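Local coordinates for oligopeptide ABC transporter, periplasmic oligopeptide-binding protein, putative (Thermotoga maritima MSB8, PDB 5IPW) that probably binds oligopeptides in the periplasm for uptake by an ABC transporter, at residues L290-S294 and G295-M299; P150-N154 and I155-V159; L367-R371 and E372-E376. All blocks are in the same frame, centred on the assembly; numbering follows the deposited sequence.

Overall arrangement
All three contacts are local, each made within ten consecutive residues at an end of a helix, and they follow along the chain in the order interaction 2, interaction 1, interaction 3. Interaction 1 closes helix 285-293 and leads into strand 299-300, interaction 2 joins helix 151-154 to the edge strand 157-163 of an antiparallel sheet, and interaction 3 begins helix 371-379, beside strand 589-591 of another sheet. None touches another: the centres of interactions 1 and 3 are about 35 Å apart, and that of interaction 2 lies about 44 and 46 Å from them. Interaction 2 is on the opposite side of the chain's centre from both; all three are packing within the solute-binding fold.

Interaction 1. Residues L290-S294 and G295-M299; sequences LKAIS and GEIDM
Lys291 lays its aliphatic chain across the carboxylate of Glu296, the two meeting obliquely where helix 285-293 ends in a Schellman motif. OE1 of Glu296 is the atom that does the touching: it lies 3.4 Å from both CG and CE of Lys291. Bends at chi3 (100°) and chi4 fold the lysine back round this oxygen and bring NZ to 3.6 Å from OE1, a rather long salt bridge. Glu280 is a second, weak ion-pair partner of the same ammonium group.

Two backbone bonds form the Schellman pair. Glu296 N donates to Lys291 O at 2.8 Å, while Gly295 N donates to Ala292 O at 3.0 Å. Gly295 carries the positive phi of 71° that turns the chain away from the helix, a conformation that glycine adopts readily.

Past the turn, Ile297 points back at the helix. Val66 of strand 62-67 packs on both Ile297 and Lys291, and Ile600 of strand 599-602 on Ala292, so the helix end is seated against neighbouring strands before the chain enters strand 299-300. The apolar side of the turn is completed by Ile297 CD1, which stands 3.8 Å from Ala292 N and 4.1 Å from Ala292 CB.

Interaction 2. Residues P150-N154 and I155-V159; sequences PDWYN and IGVKV
Val157 sets its CG1 methyl against two aromatic rings of the short helix 151-154, at the junction where this single turn of helix runs into strand 157-163, the edge strand of an antiparallel sheet. CG1 lies 3.9 Å from CD1 of Tyr153 and 4.1 Å from CZ3 of Trp152. The valine crosses the tyrosine at about a right angle. With chi1 at 67°, CG1 stands between the backbone N and the carbonyl carbon, and it is this branch alone that meets the rings.

Trp152 starts out away from the strand, but its six-membered ring comes back to the valine through CZ3. Pro150, at the N-cap position, lies over one face of the indole, its CG 3.4 Å above the plane and offset toward the rim. Phe187 meets the same tryptophan with its ring plane at about 60°, and Val140 of helix 129-140 also packs on it, tying the short helix to its surroundings.

Ile155, the first residue to leave helical geometry, lies against backbone carbonyls at the end of the turn. Its CB is 3.7 Å from Trp152 O and its CG1 3.9 Å from Asp151 O, and Phe171 and Tyr175 pack on its side chain. The backbone bond at this residue is weak, Ile155 N reaching Asp151 O at 3.4 Å. At the start of the turn Asp151 turns its carboxylate toward the backbone of the next residue, where OD1 accepts a bond from Trp152 N at 2.9 Å on the anti side, 23° out of the carboxylate plane.

Interaction 3. Residues L367-R371 and E372-E376; sequences LAINR and EEINE
Asn370 and Ile374 are joined by a hydrogen bond at the start of helix 371-379, which follows a loop from helix 359-367. Ile374 N donates to Asn370 O at 3.2 Å. One residue on, Asn375 N gives Arg371 O a shorter bond of 2.8 Å, and Glu376 N continues the series to Glu372 O. Asn370 occupies the N-cap position, yet its side chain makes no capping bond: CG is anti to the backbone N (chi1 -163°), which carries the amide alongside the Glu372 side chain. Asn370 thus contributes its backbone carbonyl, not its side chain, to the start of the helix.

Arg371 points its CB away from the residues that follow. A bend at chi2 (101°) directs the guanidinium toward strand 589-591. NH2 donates to Gly590 O of that strand, and NH1 to Tyr405 O, in the loop before helix 410-420; NE is also hydrogen-bonded. One face of the group is met by Ile369 CB, 4.0 Å above the plane and offset toward the rim.

Ile369 in turn touches Ile374, CG2 to CD1 at 3.7 Å, and Thr591 packs on both isoleucines, with Trp461 and Met456 of helix 448-462 against Ile369 and Ile374 respectively. The buried arginine is thus bound at all three of its nitrogens, at least two of them by main-chain carbonyls, whose dipoles probably stabilise the positive charge.

Interaction 1. Residues L290-S294 and G295-M299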
loop_
_atom_site.group_PDB
_atom_site.type_symbol
_atom_site.label_atom_id
_atom_site.label_comp_id
_atom_site.label_asym_id
_atom_site.label_seq_id
_atom_site.Cartn_x
_atom_site.Cartn_y
_atom_site.Cartn_z
ATOM N N LEU A 290 -14.256 -1.202 22.964
ATOM C CA LEU A 290 -14.332 -1.058 24.413
ATOM C C LEU A 290 -12.977 -1.200 25.086
ATOM O O LEU A 290 -12.712 -0.546 26.088
ATOM C CB LEU A 290 -15.311 -2.071 25.009
ATOM C CG LEU A 290 -16.787 -1.804 24.706
ATOM C CD1 LEU A 290 -17.626 -2.950 25.242
ATOM C CD2 LEU A 290 -17.252 -0.482 25.299
ATOM N N LYS A 291 -12.128 -2.066 24.542
ATOM C CA LYS A 291 -10.807 -2.295 25.112
ATOM C C LYS A 291 -9.865 -1.151 24.754
ATOM O O LYS A 291 -9.047 -0.733 25.574
ATOM C CB LYS A 291 -10.253 -3.632 24.635
ATOM C CG LYS A 291 -11.086 -4.815 25.101
ATOM C CD LYS A 291 -10.469 -6.145 24.703
ATOM C CE LYS A 291 -9.721 -6.789 25.860
ATOM N NZ LYS A 291 -10.647 -7.559 26.742
ATOM N N ALA A 292 -9.995 -0.649 23.532
ATOM C CA ALA A 292 -9.286 0.549 23.101
ATOM C C ALA A 292 -9.586 1.714 24.029
ATOM O O ALA A 292 -8.688 2.322 24.608
ATOM C CB ALA A 292 -9.698 0.908 21.685
ATOM N N ILE A 293 -10.873 1.994 24.165
ATOM C CA ILE A 293 -11.391 3.093 24.972
ATOM C C ILE A 293 -11.031 2.979 26.452
ATOM O O ILE A 293 -10.900 3.992 27.145
ATOM C CB ILE A 293 -12.917 3.158 24.788
ATOM C CG1 ILE A 293 -13.229 3.933 23.517
ATOM C CG2 ILE A 293 -13.613 3.805 25.964
ATOM C CD1 ILE A 293 -14.659 3.761 23.059
ATOM N N SER A 294 -10.869 1.752 26.932
ATOM C CA SER A 294 -10.550 1.513 28.335
ATOM C C SER A 294 -9.056 1.527 28.592
ATOM O O SER A 294 -8.622 1.279 29.716
ATOM C CB SER A 294 -11.102 0.159 28.768
ATOM O OG SER A 294 -12.328 -0.116 28.115
ATOM N N GLY A 295 -8.267 1.783 27.551
ATOM C CA GLY A 295 -6.816 1.794 27.673
ATOM C C GLY A 295 -6.229 0.414 27.868
ATOM O O GLY A 295 -5.209 0.259 28.545
ATOM N N GLU A 296 -6.870 -0.587 27.275
ATOM C CA GLU A 296 -6.396 -1.966 27.368
ATOM C C GLU A 296 -5.599 -2.381 26.125
ATOM O O GLU A 296 -5.143 -3.516 26.033
ATOM C CB GLU A 296 -7.569 -2.921 27.598
ATOM C CG GLU A 296 -8.152 -2.843 29.002
ATOM C CD GLU A 296 -9.276 -3.840 29.240
ATOM O OE1 GLU A 296 -9.791 -4.421 28.261
ATOM O OE2 GLU A 296 -9.650 -4.042 30.415
ATOM N N ILE A 297 -5.441 -1.458 25.179
ATOM C CA ILE A 297 -4.612 -1.676 24.004
ATOM C C ILE A 297 -3.439 -0.691 24.029
ATOM O O ILE A 297 -3.638 0.522 24.088
ATOM C CB ILE A 297 -5.420 -1.481 22.713
ATOM C CG1 ILE A 297 -6.609 -2.447 22.693
ATOM C CG2 ILE A 297 -4.517 -1.670 21.495
ATOM C CD1 ILE A 297 -7.393 -2.457 21.397
ATOM N N ASP A 298 -2.223 -1.225 23.984
ATOM C CA ASP A 298 -1.009 -0.420 24.108
ATOM C C ASP A 298 -0.711 0.385 22.851
ATOM O O ASP A 298 -0.293 1.540 22.932
ATOM C CB ASP A 298 0.167 -1.310 24.464
ATOM C CG ASP A 298 0.129 -1.761 25.905
ATOM O OD1 ASP A 298 -0.157 -0.906 26.775
ATOM O OD2 ASP A 298 0.406 -2.956 26.170
ATOM N N MET A 299 -0.932 -0.227 21.694
ATOM C CA MET A 299 -0.914 0.491 20.426
ATOM C C MET A 299 -1.509 -0.386 19.336
ATOM O O MET A 299 -1.165 -1.566 19.214
ATOM C CB MET A 299 0.517 0.960 20.066
ATOM C CG MET A 299 1.059 0.531 18.700
ATOM S SD MET A 299 0.363 1.352 17.279
ATOM C CE MET A 299 0.500 0.063 16.088
#

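Interaction 2. Residues P150-N154 and I155-V159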
loop_
_atom_site.group_PDB
_atom_site.type_symbol
_atom_site.label_atom_id
_atom_site.label_comp_id
_atom_site.label_asym_id
_atom_site.label_seq_id
_atom_site.Cartn_x
_atom_site.Cartn_y
_atom_site.Cartn_z
ATOM N N PRO A 150 3.693 -15.150 -9.216
ATOM C CA PRO A 150 3.593 -13.703 -9.076
ATOM C C PRO A 150 4.049 -12.950 -10.324
ATOM O O PRO A 150 4.815 -13.473 -11.131
ATOM C CB PRO A 150 4.525 -13.401 -7.901
ATOM C CG PRO A 150 5.557 -14.466 -7.971
ATOM C CD PRO A 150 4.857 -15.692 -8.487
ATOM N N ASP A 151 3.546 -11.728 -10.458
ATOM C CA ASP A 151 3.914 -10.803 -11.535
ATOM C C ASP A 151 5.399 -10.864 -11.933
ATOM O O ASP A 151 5.730 -11.154 -13.088
ATOM C CB ASP A 151 3.507 -9.354 -11.161
ATOM C CG ASP A 151 3.591 -9.061 -9.639
ATOM O OD1 ASP A 151 4.360 -9.728 -8.913
ATOM O OD2 ASP A 151 2.877 -8.153 -9.164
ATOM N N TRP A 152 6.278 -10.607 -10.967
ATOM C CA TRP A 152 7.724 -10.558 -11.211
ATOM C C TRP A 152 8.319 -11.894 -11.654
ATOM O O TRP A 152 9.294 -11.907 -12.399
ATOM C CB TRP A 152 8.479 -10.041 -9.971
ATOM C CG TRP A 152 8.332 -10.909 -8.754
ATOM C CD1 TRP A 152 7.374 -10.811 -7.793
ATOM C CD2 TRP A 152 9.162 -12.009 -8.382
ATOM N NE1 TRP A 152 7.554 -11.778 -6.845
ATOM C CE2 TRP A 152 8.645 -12.532 -7.183
ATOM C CE3 TRP A 152 10.288 -12.605 -8.947
ATOM C CZ2 TRP A 152 9.217 -13.621 -6.537
ATOM C CZ3 TRP A 152 10.858 -13.689 -8.302
ATOM C CH2 TRP A 152 10.321 -14.185 -7.112
ATOM N N TYR A 153 7.758 -13.011 -11.197
ATOM C CA TYR A 153 8.267 -14.325 -11.607
ATOM C C TYR A 153 7.844 -14.702 -13.031
ATOM O O TYR A 153 8.553 -15.450 -13.701
ATOM C CB TYR A 153 7.834 -15.422 -10.634
ATOM C CG TYR A 153 8.508 -16.765 -10.877
ATOM C CD1 TYR A 153 9.731 -17.080 -10.281
ATOM C CD2 TYR A 153 7.924 -17.721 -11.703
ATOM C CE1 TYR A 153 10.346 -18.308 -10.499
ATOM C CE2 TYR A 153 8.528 -18.952 -11.927
ATOM C CZ TYR A 153 9.738 -19.242 -11.324
ATOM O OH TYR A 153 10.337 -20.464 -11.544
ATOM N N ASN A 154 6.694 -14.196 -13.481
ATOM C CA ASN A 154 6.205 -14.470 -14.839
ATOM C C ASN A 154 7.018 -13.742 -15.900
ATOM O O ASN A 154 7.140 -14.220 -17.029
ATOM C CB ASN A 154 4.715 -14.147 -14.965
ATOM C CG ASN A 154 3.836 -15.222 -14.347
ATOM O OD1 ASN A 154 4.177 -16.406 -14.371
ATOM N ND2 ASN A 154 2.697 -14.816 -13.789
ATOM N N ILE A 155 7.579 -12.592 -15.543
ATOM C CA ILE A 155 8.698 -12.061 -16.302
ATOM C C ILE A 155 9.806 -13.069 -16.019
ATOM O O ILE A 155 10.004 -13.451 -14.867
ATOM C CB ILE A 155 9.120 -10.656 -15.833
ATOM C CG1 ILE A 155 7.938 -9.686 -15.958
ATOM C CG2 ILE A 155 10.322 -10.169 -16.638
ATOM C CD1 ILE A 155 8.284 -8.235 -15.711
ATOM N N GLY A 156 10.511 -13.522 -17.047
ATOM C CA GLY A 156 11.567 -14.516 -16.841
ATOM C C GLY A 156 12.620 -14.015 -15.867
ATOM O O GLY A 156 13.089 -12.880 -15.990
ATOM N N VAL A 157 12.985 -14.846 -14.894
ATOM C CA VAL A 157 13.992 -14.463 -13.902
ATOM C C VAL A 157 14.930 -15.616 -13.544
ATOM O O VAL A 157 14.494 -16.750 -13.340
ATOM C CB VAL A 157 13.342 -13.896 -12.613
ATOM C CG1 VAL A 157 12.563 -14.966 -11.859
ATOM C CG2 VAL A 157 14.396 -13.254 -11.717
ATOM N N LYS A 158 16.223 -15.303 -13.470
ATOM C CA LYS A 158 17.236 -16.245 -13.007
ATOM C C LYS A 158 17.863 -15.679 -11.733
ATOM O O LYS A 158 18.300 -14.526 -11.708
ATOM C CB LYS A 158 18.309 -16.466 -14.085
ATOM C CG LYS A 158 18.589 -17.930 -14.407
ATOM C CD LYS A 158 19.132 -18.710 -13.215
ATOM C CE LYS A 158 19.017 -20.215 -13.427
ATOM N NZ LYS A 158 18.927 -20.953 -12.135
ATOM N N VAL A 159 17.896 -16.492 -10.681
ATOM C CA VAL A 159 18.394 -16.061 -9.381
ATOM C C VAL A 159 19.493 -16.994 -8.886
ATOM O O VAL A 159 19.321 -18.213 -8.861
ATOM C CB VAL A 159 17.246 -15.992 -8.347
ATOM C CG1 VAL A 159 17.767 -15.626 -6.964
ATOM C CG2 VAL A 159 16.211 -14.967 -8.790
#

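Interaction 3. Residues L367-R371 and E372-E376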
loop_
_atom_site.group_PDB
_atom_site.type_symbol
_atom_site.label_atom_id
_atom_site.label_comp_id
_atom_site.label_asym_id
_atom_site.label_seq_id
_atom_site.Cartn_x
_atom_site.Cartn_y
_atom_site.Cartn_z
ATOM N N LEU A 367 -15.643 23.370 -10.083
ATOM C CA LEU A 367 -15.774 24.681 -9.424
ATOM C C LEU A 367 -17.144 24.891 -8.783
ATOM O O LEU A 367 -17.267 25.610 -7.791
ATOM C CB LEU A 367 -15.475 25.811 -10.408
ATOM C CG LEU A 367 -14.024 25.855 -10.897
ATOM C CD1 LEU A 367 -13.920 26.744 -12.120
ATOM C CD2 LEU A 367 -13.094 26.325 -9.789
ATOM N N ALA A 368 -18.163 24.241 -9.335
ATOM C CA ALA A 368 -19.508 24.299 -8.770
ATOM C C ALA A 368 -19.681 23.456 -7.509
ATOM O O ALA A 368 -20.740 23.500 -6.880
ATOM C CB ALA A 368 -20.525 23.877 -9.816
ATOM N N ILE A 369 -18.657 22.687 -7.139
ATOM C CA ILE A 369 -18.760 21.807 -5.980
ATOM C C ILE A 369 -18.276 22.502 -4.711
ATOM O O ILE A 369 -17.172 23.050 -4.664
ATOM C CB ILE A 369 -17.978 20.493 -6.175
ATOM C CG1 ILE A 369 -18.344 19.862 -7.525
ATOM C CG2 ILE A 369 -18.286 19.534 -5.033
ATOM C CD1 ILE A 369 -17.755 18.488 -7.783
ATOM N N ASN A 370 -19.131 22.470 -3.692
ATOM C CA ASN A 370 -18.800 22.935 -2.355
ATOM C C ASN A 370 -18.245 21.769 -1.530
ATOM O O ASN A 370 -18.981 21.116 -0.784
ATOM C CB ASN A 370 -20.064 23.525 -1.700
ATOM C CG ASN A 370 -19.778 24.411 -0.485
ATOM O OD1 ASN A 370 -20.689 24.673 0.300
ATOM N ND2 ASN A 370 -18.542 24.894 -0.332
ATOM N N ARG A 371 -16.949 21.497 -1.682
ATOM C CA ARG A 371 -16.316 20.367 -0.985
ATOM C C ARG A 371 -16.374 20.537 0.526
ATOM O O ARG A 371 -16.749 19.605 1.253
ATOM C CB ARG A 371 -14.856 20.192 -1.408
ATOM C CG ARG A 371 -14.645 19.427 -2.700
ATOM C CD ARG A 371 -14.368 20.334 -3.873
ATOM N NE ARG A 371 -14.076 19.565 -5.074
ATOM C CZ ARG A 371 -13.819 20.091 -6.268
ATOM N NH1 ARG A 371 -13.805 21.410 -6.451
ATOM N NH2 ARG A 371 -13.577 19.287 -7.291
ATOM N N GLU A 372 -15.989 21.733 0.977
ATOM C CA GLU A 372 -16.057 22.119 2.387
ATOM C C GLU A 372 -17.387 21.706 3.015
ATOM O O GLU A 372 -17.412 21.143 4.104
ATOM C CB GLU A 372 -15.864 23.631 2.521
ATOM C CG GLU A 372 -15.953 24.163 3.948
ATOM C CD GLU A 372 -16.398 25.617 4.000
ATOM O OE1 GLU A 372 -17.614 25.862 4.175
ATOM O OE2 GLU A 372 -15.539 26.514 3.853
ATOM N N GLU A 373 -18.481 21.985 2.316
ATOM C CA GLU A 373 -19.818 21.658 2.805
ATOM C C GLU A 373 -19.998 20.146 2.942
ATOM O O GLU A 373 -20.346 19.659 4.019
ATOM C CB GLU A 373 -20.874 22.285 1.880
ATOM C CG GLU A 373 -22.325 21.855 2.061
ATOM C CD GLU A 373 -22.974 22.360 3.338
ATOM O OE1 GLU A 373 -22.268 22.563 4.350
ATOM O OE2 GLU A 373 -24.213 22.534 3.330
ATOM N N ILE A 374 -19.729 19.416 1.860
ATOM C CA ILE A 374 -19.814 17.943 1.851
ATOM C C ILE A 374 -19.054 17.354 3.035
ATOM O O ILE A 374 -19.554 16.456 3.733
ATOM C CB ILE A 374 -19.257 17.341 0.535
ATOM C CG1 ILE A 374 -20.147 17.722 -0.657
ATOM C CG2 ILE A 374 -19.161 15.818 0.620
ATOM C CD1 ILE A 374 -19.425 17.722 -1.987
ATOM N N ASN A 375 -17.839 17.867 3.230
ATOM C CA ASN A 375 -17.021 17.566 4.400
ATOM C C ASN A 375 -17.872 17.636 5.672
ATOM O O ASN A 375 -18.067 16.627 6.346
ATOM C CB ASN A 375 -15.843 18.559 4.480
ATOM C CG ASN A 375 -14.556 17.930 4.996
ATOM O OD1 ASN A 375 -14.352 16.718 4.909
ATOM N ND2 ASN A 375 -13.665 18.767 5.514
ATOM N N GLU A 376 -18.426 18.816 5.947
ATOM C CA GLU A 376 -19.120 19.084 7.212
ATOM C C GLU A 376 -20.254 18.100 7.526
ATOM O O GLU A 376 -20.334 17.583 8.640
ATOM C CB GLU A 376 -19.687 20.515 7.252
ATOM C CG GLU A 376 -18.715 21.663 6.967
ATOM C CD GLU A 376 -17.426 21.608 7.772
ATOM O OE1 GLU A 376 -17.472 21.205 8.956
ATOM O OE2 GLU A 376 -16.367 21.988 7.221
#